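Local coordinates for ribonucleoside-diphosphate reductase (PDB 5IM3), which probably reduces ribonucleoside 5'-diphosphates to the 2'-deoxyribonucleotides needed for DNA synthesis, with thioredoxin as electron donor, and is an allosteric enzyme that binds dATP, at residues Q301-R306 with Q320-R325; E462-L467 with G559-T564. All blocks are in the same frame, centred on the assembly; numbering follows the deposited sequence.

Contact 1 (Q301-R306 with Q320-R325); sequences QTLYDR and QIFFMR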
loop_
_atom_site.group_PDB
_atom_site.type_symbol
_atom_site.label_atom_id
_atom_site.label_comp_id
_atom_site.label_asym_id
_atom_site.label_seq_id
_atom_site.Cartn_x
_atom_site.Cartn_y
_atom_site.Cartn_z
ATOM N N GLN A 301 -40.126 -28.543 1.220
ATOM C CA GLN A 301 -39.289 -28.471 2.411
ATOM C C GLN A 301 -39.578 -27.211 3.213
ATOM O O GLN A 301 -39.697 -27.260 4.442
ATOM C CB GLN A 301 -37.812 -28.515 2.012
ATOM C CG GLN A 301 -37.222 -29.912 1.951
ATOM C CD GLN A 301 -36.781 -30.415 3.312
ATOM O OE1 GLN A 301 -37.579 -30.961 4.077
ATOM N NE2 GLN A 301 -35.501 -30.230 3.624
ATOM N N THR A 302 -39.699 -26.070 2.529
ATOM C CA THR A 302 -39.915 -24.803 3.222
ATOM C C THR A 302 -41.205 -24.835 4.031
ATOM O O THR A 302 -41.217 -24.497 5.220
ATOM C CB THR A 302 -39.950 -23.656 2.212
ATOM O OG1 THR A 302 -38.696 -23.583 1.523
ATOM C CG2 THR A 302 -40.222 -22.327 2.912
ATOM N N LEU A 303 -42.308 -25.227 3.394
ATOM C CA LEU A 303 -43.586 -25.293 4.094
ATOM C C LEU A 303 -43.539 -26.310 5.224
ATOM O O LEU A 303 -43.942 -26.017 6.355
ATOM C CB LEU A 303 -44.705 -25.632 3.106
ATOM C CG LEU A 303 -45.019 -24.556 2.063
ATOM C CD1 LEU A 303 -46.076 -25.043 1.085
ATOM C CD2 LEU A 303 -45.469 -23.262 2.731
ATOM N N TYR A 304 -43.039 -27.513 4.940
ATOM C CA TYR A 304 -43.045 -28.573 5.942
ATOM C C TYR A 304 -42.200 -28.201 7.150
ATOM O O TYR A 304 -42.588 -28.474 8.292
ATOM C CB TYR A 304 -42.541 -29.879 5.332
ATOM C CG TYR A 304 -42.443 -31.010 6.331
ATOM C CD1 TYR A 304 -43.519 -31.857 6.557
ATOM C CD2 TYR A 304 -41.276 -31.226 7.054
ATOM C CE1 TYR A 304 -43.437 -32.887 7.473
ATOM C CE2 TYR A 304 -41.184 -32.255 7.971
ATOM C CZ TYR A 304 -42.267 -33.082 8.177
ATOM O OH TYR A 304 -42.175 -34.107 9.090
ATOM N N ASP A 305 -41.040 -27.586 6.922
ATOM C CA ASP A 305 -40.127 -27.315 8.027
ATOM C C ASP A 305 -40.682 -26.253 8.966
ATOM O O ASP A 305 -40.535 -26.366 10.188
ATOM C CB ASP A 305 -38.760 -26.887 7.493
ATOM C CG ASP A 305 -38.025 -28.015 6.791
ATOM O OD1 ASP A 305 -38.428 -29.186 6.952
ATOM O OD2 ASP A 305 -37.034 -27.726 6.085
ATOM N N ARG A 306 -41.333 -25.222 8.425
ATOM C CA ARG A 306 -41.626 -24.027 9.208
ATOM C C ARG A 306 -43.076 -23.564 9.181
ATOM O O ARG A 306 -43.462 -22.812 10.083
ATOM C CB ARG A 306 -40.737 -22.861 8.747
ATOM C CG ARG A 306 -39.258 -23.073 9.049
ATOM C CD ARG A 306 -38.409 -21.869 8.663
ATOM N NE ARG A 306 -38.394 -21.635 7.221
ATOM C CZ ARG A 306 -37.551 -20.810 6.604
ATOM N NH1 ARG A 306 -36.640 -20.137 7.300
ATOM N NH2 ARG A 306 -37.613 -20.658 5.288
ATOM N N GLN A 320 -52.412 -29.018 0.702
ATOM C CA GLN A 320 -53.653 -28.406 0.234
ATOM C C GLN A 320 -54.539 -27.979 1.394
ATOM O O GLN A 320 -55.311 -27.023 1.262
ATOM C CB GLN A 320 -54.409 -29.365 -0.686
ATOM C CG GLN A 320 -53.639 -29.759 -1.934
ATOM C CD GLN A 320 -53.128 -28.555 -2.710
ATOM O OE1 GLN A 320 -53.906 -27.706 -3.144
ATOM N NE2 GLN A 320 -51.811 -28.469 -2.873
ATOM N N ILE A 321 -54.449 -28.670 2.531
ATOM C CA ILE A 321 -55.186 -28.241 3.712
ATOM C C ILE A 321 -54.537 -27.002 4.313
ATOM O O ILE A 321 -55.227 -26.137 4.864
ATOM C CB ILE A 321 -55.281 -29.406 4.718
ATOM C CG1 ILE A 321 -56.345 -30.407 4.243
ATOM C CG2 ILE A 321 -55.593 -28.901 6.128
ATOM C CD1 ILE A 321 -56.455 -31.666 5.088
ATOM N N PHE A 322 -53.211 -26.888 4.212
ATOM C CA PHE A 322 -52.539 -25.659 4.614
ATOM C C PHE A 322 -53.083 -24.464 3.841
ATOM O O PHE A 322 -53.475 -23.453 4.433
ATOM C CB PHE A 322 -51.028 -25.796 4.407
ATOM C CG PHE A 322 -50.285 -24.487 4.448
ATOM C CD1 PHE A 322 -50.032 -23.852 5.654
ATOM C CD2 PHE A 322 -49.837 -23.896 3.279
ATOM C CE1 PHE A 322 -49.346 -22.648 5.690
ATOM C CE2 PHE A 322 -49.149 -22.696 3.308
ATOM C CZ PHE A 322 -48.902 -22.072 4.515
ATOM N N PHE A 323 -53.126 -24.569 2.510
ATOM C CA PHE A 323 -53.654 -23.472 1.708
ATOM C C PHE A 323 -55.115 -23.205 2.030
ATOM O O PHE A 323 -55.558 -22.052 1.993
ATOM C CB PHE A 323 -53.485 -23.777 0.216
ATOM C CG PHE A 323 -52.064 -23.687 -0.270
ATOM C CD1 PHE A 323 -51.252 -22.628 0.103
ATOM C CD2 PHE A 323 -51.540 -24.665 -1.104
ATOM C CE1 PHE A 323 -49.947 -22.543 -0.341
ATOM C CE2 PHE A 323 -50.233 -24.584 -1.553
ATOM C CZ PHE A 323 -49.435 -23.518 -1.166
ATOM N N MET A 324 -55.874 -24.252 2.355
ATOM C CA MET A 324 -57.279 -24.066 2.694
ATOM C C MET A 324 -57.431 -23.382 4.049
ATOM O O MET A 324 -58.349 -22.577 4.240
ATOM C CB MET A 324 -58.002 -25.416 2.676
ATOM C CG MET A 324 -59.497 -25.343 2.958
ATOM S SD MET A 324 -60.408 -24.329 1.772
ATOM C CE MET A 324 -60.394 -25.397 0.332
ATOM N N ARG A 325 -56.539 -23.678 5.001
ATOM C CA ARG A 325 -56.583 -22.984 6.285
ATOM C C ARG A 325 -56.348 -21.492 6.106
ATOM O O ARG A 325 -57.043 -20.666 6.704
ATOM C CB ARG A 325 -55.547 -23.549 7.259
ATOM C CG ARG A 325 -55.129 -22.507 8.316
ATOM C CD ARG A 325 -54.298 -23.078 9.434
ATOM N NE ARG A 325 -52.934 -23.407 9.023
ATOM C CZ ARG A 325 -51.931 -22.536 8.947
ATOM N NH1 ARG A 325 -52.116 -21.251 9.228
ATOM N NH2 ARG A 325 -50.729 -22.953 8.577
#

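Contact 2 (E462-L467 with G559-T564); sequences EEFLEL and GHPWLT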
loop_
_atom_site.group_PDB
_atom_site.type_symbol
_atom_site.label_atom_id
_atom_site.label_comp_id
_atom_site.label_asym_id
_atom_site.label_seq_id
_atom_site.Cartn_x
_atom_site.Cartn_y
_atom_site.Cartn_z
ATOM N N GLU A 462 -23.372 13.026 10.556
ATOM C CA GLU A 462 -22.028 12.500 10.333
ATOM C C GLU A 462 -21.747 11.302 11.234
ATOM O O GLU A 462 -21.207 10.287 10.781
ATOM C CB GLU A 462 -20.987 13.603 10.547
ATOM C CG GLU A 462 -21.042 14.698 9.492
ATOM C CD GLU A 462 -20.160 15.886 9.821
ATOM O OE1 GLU A 462 -20.217 16.375 10.971
ATOM O OE2 GLU A 462 -19.405 16.333 8.930
ATOM N N GLU A 463 -22.094 11.401 12.517
ATOM C CA GLU A 463 -22.002 10.232 13.386
ATOM C C GLU A 463 -22.924 9.116 12.898
ATOM O O GLU A 463 -22.576 7.934 13.000
ATOM C CB GLU A 463 -22.340 10.624 14.828
ATOM C CG GLU A 463 -22.090 9.535 15.868
ATOM C CD GLU A 463 -22.510 9.954 17.273
ATOM O OE1 GLU A 463 -23.177 11.005 17.411
ATOM O OE2 GLU A 463 -22.183 9.229 18.239
ATOM N N PHE A 464 -24.087 9.475 12.347
ATOM C CA PHE A 464 -25.054 8.480 11.880
ATOM C C PHE A 464 -24.469 7.609 10.775
ATOM O O PHE A 464 -24.670 6.391 10.763
ATOM C CB PHE A 464 -26.316 9.194 11.389
ATOM C CG PHE A 464 -27.464 8.280 11.044
ATOM C CD1 PHE A 464 -28.274 7.754 12.037
ATOM C CD2 PHE A 464 -27.765 7.992 9.720
ATOM C CE1 PHE A 464 -29.347 6.934 11.721
ATOM C CE2 PHE A 464 -28.836 7.172 9.397
ATOM C CZ PHE A 464 -29.628 6.644 10.401
ATOM N N LEU A 465 -23.741 8.217 9.835
ATOM C CA LEU A 465 -23.210 7.469 8.702
ATOM C C LEU A 465 -22.228 6.387 9.127
ATOM O O LEU A 465 -22.003 5.443 8.363
ATOM C CB LEU A 465 -22.520 8.414 7.712
ATOM C CG LEU A 465 -23.343 9.583 7.170
ATOM C CD1 LEU A 465 -22.511 10.398 6.196
ATOM C CD2 LEU A 465 -24.611 9.108 6.502
ATOM N N GLU A 466 -21.644 6.494 10.318
ATOM C CA GLU A 466 -20.570 5.601 10.733
ATOM C C GLU A 466 -21.027 4.543 11.724
ATOM O O GLU A 466 -20.196 3.781 12.227
ATOM C CB GLU A 466 -19.420 6.403 11.342
ATOM C CG GLU A 466 -18.873 7.487 10.438
ATOM C CD GLU A 466 -17.475 7.917 10.839
ATOM O OE1 GLU A 466 -16.801 8.586 10.027
ATOM O OE2 GLU A 466 -17.044 7.573 11.961
ATOM N N LEU A 467 -22.329 4.469 12.006
ATOM C CA LEU A 467 -22.820 3.570 13.044
ATOM C C LEU A 467 -22.507 2.103 12.770
ATOM O O LEU A 467 -22.502 1.306 13.713
ATOM C CB LEU A 467 -24.330 3.751 13.213
ATOM C CG LEU A 467 -24.792 5.027 13.921
ATOM C CD1 LEU A 467 -26.304 5.178 13.832
ATOM C CD2 LEU A 467 -24.345 5.021 15.378
ATOM N N GLY A 559 -22.178 -1.091 4.088
ATOM C CA GLY A 559 -23.510 -1.424 3.623
ATOM C C GLY A 559 -24.599 -0.490 4.101
ATOM O O GLY A 559 -25.773 -0.705 3.764
ATOM N N HIS A 560 -24.253 0.540 4.868
ATOM C CA HIS A 560 -25.234 1.412 5.494
ATOM C C HIS A 560 -24.628 2.801 5.618
ATOM O O HIS A 560 -23.401 2.947 5.621
ATOM C CB HIS A 560 -25.644 0.883 6.875
ATOM C CG HIS A 560 -26.216 -0.500 6.844
ATOM N ND1 HIS A 560 -25.431 -1.631 6.915
ATOM C CD2 HIS A 560 -27.495 -0.934 6.743
ATOM C CE1 HIS A 560 -26.202 -2.702 6.861
ATOM N NE2 HIS A 560 -27.459 -2.306 6.756
ATOM N N PRO A 561 -25.465 3.850 5.720
ATOM C CA PRO A 561 -26.930 3.801 5.619
ATOM C C PRO A 561 -27.418 3.694 4.182
ATOM O O PRO A 561 -26.732 4.148 3.263
ATOM C CB PRO A 561 -27.377 5.137 6.239
ATOM C CG PRO A 561 -26.178 5.676 6.949
ATOM C CD PRO A 561 -25.002 5.167 6.186
ATOM N N TRP A 562 -28.594 3.102 3.991
ATOM C CA TRP A 562 -29.195 3.051 2.669
ATOM C C TRP A 562 -29.612 4.455 2.233
ATOM O O TRP A 562 -29.657 5.397 3.029
ATOM C CB TRP A 562 -30.395 2.105 2.667
ATOM C CG TRP A 562 -30.040 0.713 3.094
ATOM C CD1 TRP A 562 -28.912 0.021 2.770
ATOM C CD2 TRP A 562 -30.811 -0.149 3.938
ATOM N NE1 TRP A 562 -28.936 -1.222 3.349
ATOM C CE2 TRP A 562 -30.090 -1.350 4.076
ATOM C CE3 TRP A 562 -32.042 -0.021 4.594
ATOM C CZ2 TRP A 562 -30.558 -2.419 4.839
ATOM C CZ3 TRP A 562 -32.505 -1.084 5.351
ATOM C CH2 TRP A 562 -31.766 -2.265 5.467
ATOM N N LEU A 563 -29.919 4.587 0.947
ATOM C CA LEU A 563 -30.284 5.863 0.342
ATOM C C LEU A 563 -31.755 5.826 -0.054
ATOM O O LEU A 563 -32.150 5.030 -0.914
ATOM C CB LEU A 563 -29.409 6.155 -0.878
ATOM C CG LEU A 563 -28.019 6.758 -0.647
ATOM C CD1 LEU A 563 -27.184 5.950 0.330
ATOM C CD2 LEU A 563 -27.282 6.886 -1.976
ATOM N N THR A 564 -32.561 6.683 0.572
ATOM C CA THR A 564 -33.970 6.838 0.234
ATOM C C THR A 564 -34.275 8.322 0.091
ATOM O O THR A 564 -33.625 9.163 0.719
ATOM C CB THR A 564 -34.890 6.208 1.297
ATOM O OG1 THR A 564 -34.801 6.953 2.515
ATOM C CG2 THR A 564 -34.500 4.751 1.561
HETATM O O HOH W 1 -22.232 2.961 8.827
#

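Contact 1 (Q301-R306 with Q320-R325)
Leu303 is the one residue of 301-306 that touches 320-325, and it does so through its two methyls, one on Phe322 and the other on Phe323. Just before it comes Thr302, whose OG1 bonds back to Leu298 O and whose side chain packs on Thr774 and Ile778 of helix 773-779. At Leu303 the CA-CB bond points at the second helix. CG stands anti to the carbonyl carbon (chi1 -67°), and chi2 of 176° puts CD1 anti to CA, leaving CD2 as the branch that meets Phe322 and CD1 the one nearer Phe323. CD2 comes within 3.8 Å of Phe322 CE2 and 4.0 Å of Phe322 CZ, at an oblique approach to that ring, the two side chains crossing at about a right angle. The CD1 branch sits more loosely, 4.3 Å from Phe323 CZ and again oblique to the ring. Further along, Tyr304 makes a cation-pi contact with Arg315, and its OH bonds to Glu234 OE1.

Within the all-alpha region of the reductase the contact joins helices 297-307 and 319-330, consecutive along the chain apart from two short strands. Phe308 extends the cluster, touching Leu303 and meeting Phe322 edge-to-face. The backbones stay well apart, Leu303 CA lying 9.0 Å from Phe322 CA, so side chains do all the bridging. This buried junction thus rests on one methyl in van der Waals contact with Phe322 and a looser one by Phe323, with no directional bond between the two segments to fix how the helices are rotated against each other.

Contact 2 (E462-L467 with G559-T564)
CG of Phe464 lies anti to the backbone N (chi1 -173°), while CG of Leu465 lies anti to its own carbonyl carbon (chi1 -55°), and from these two settings both side chains reach the ring of Pro561. Phe464 and the proline slide past each other in opposite directions. The aromatic ring brings its CD2-CE2 side to the proline, with CE2 3.9 Å from Pro561 CG and 4.0 Å from Pro561 CB, at an oblique inclination. Leu465 crosses the proline at about a right angle and sets its CD2 methyl 3.8 Å from Pro561 CG. Its backbone takes part as well, since Leu465 O comes within 3.7 Å of Pro561 CD, and Leu465 CA and Pro561 CA lie 6.1 Å apart.

In the ten-stranded alpha-beta barrel, helix 461-465 belongs to the beta-alpha-beta crossover between the parallel neighbours 450-455 and 482-487. Pro561 stands in the next connection, where the chain leaves helix 544-558, turns at Gly559 with positive phi, and enters strand 562-565, the other parallel neighbour of 482-487. The peptide bond between His560 and Pro561 is cis, a kink that comes immediately before the strand. Phe464 also packs on Leu430 of helix 427-440, and Leu465 on Lys550 and Met551 of helix 544-558.

No direct hydrogen bond spans the two segments. A water sits between their carbonyls, but its 2.5 Å distance to Leu465 O is suspiciously short and its 3.4 Å link to His560 O is weak, so the bridge is doubtful. Thr483 of the neighbouring strand 482-487 touches both His560 and Pro561.

Contact 1 and contact 2 follow one another along the chain, the first closing before the second opens, and lie on opposite sides of the chain's centre. Their centres are about 39 Å apart and their nearest atoms about 19 Å, so neither touches the other. One belongs to the all-alpha region and the other to the barrel, yet helix 773-779, packed against 301-306, falls within the barrel family's range. Both lie away from the dATP pockets. Strand 562-565 of contact 2 shares its sheet with strands 373-377 and 600-608, which carry the Cys373-Cys602 disulfide. No other subunit of the assembly touches either contact.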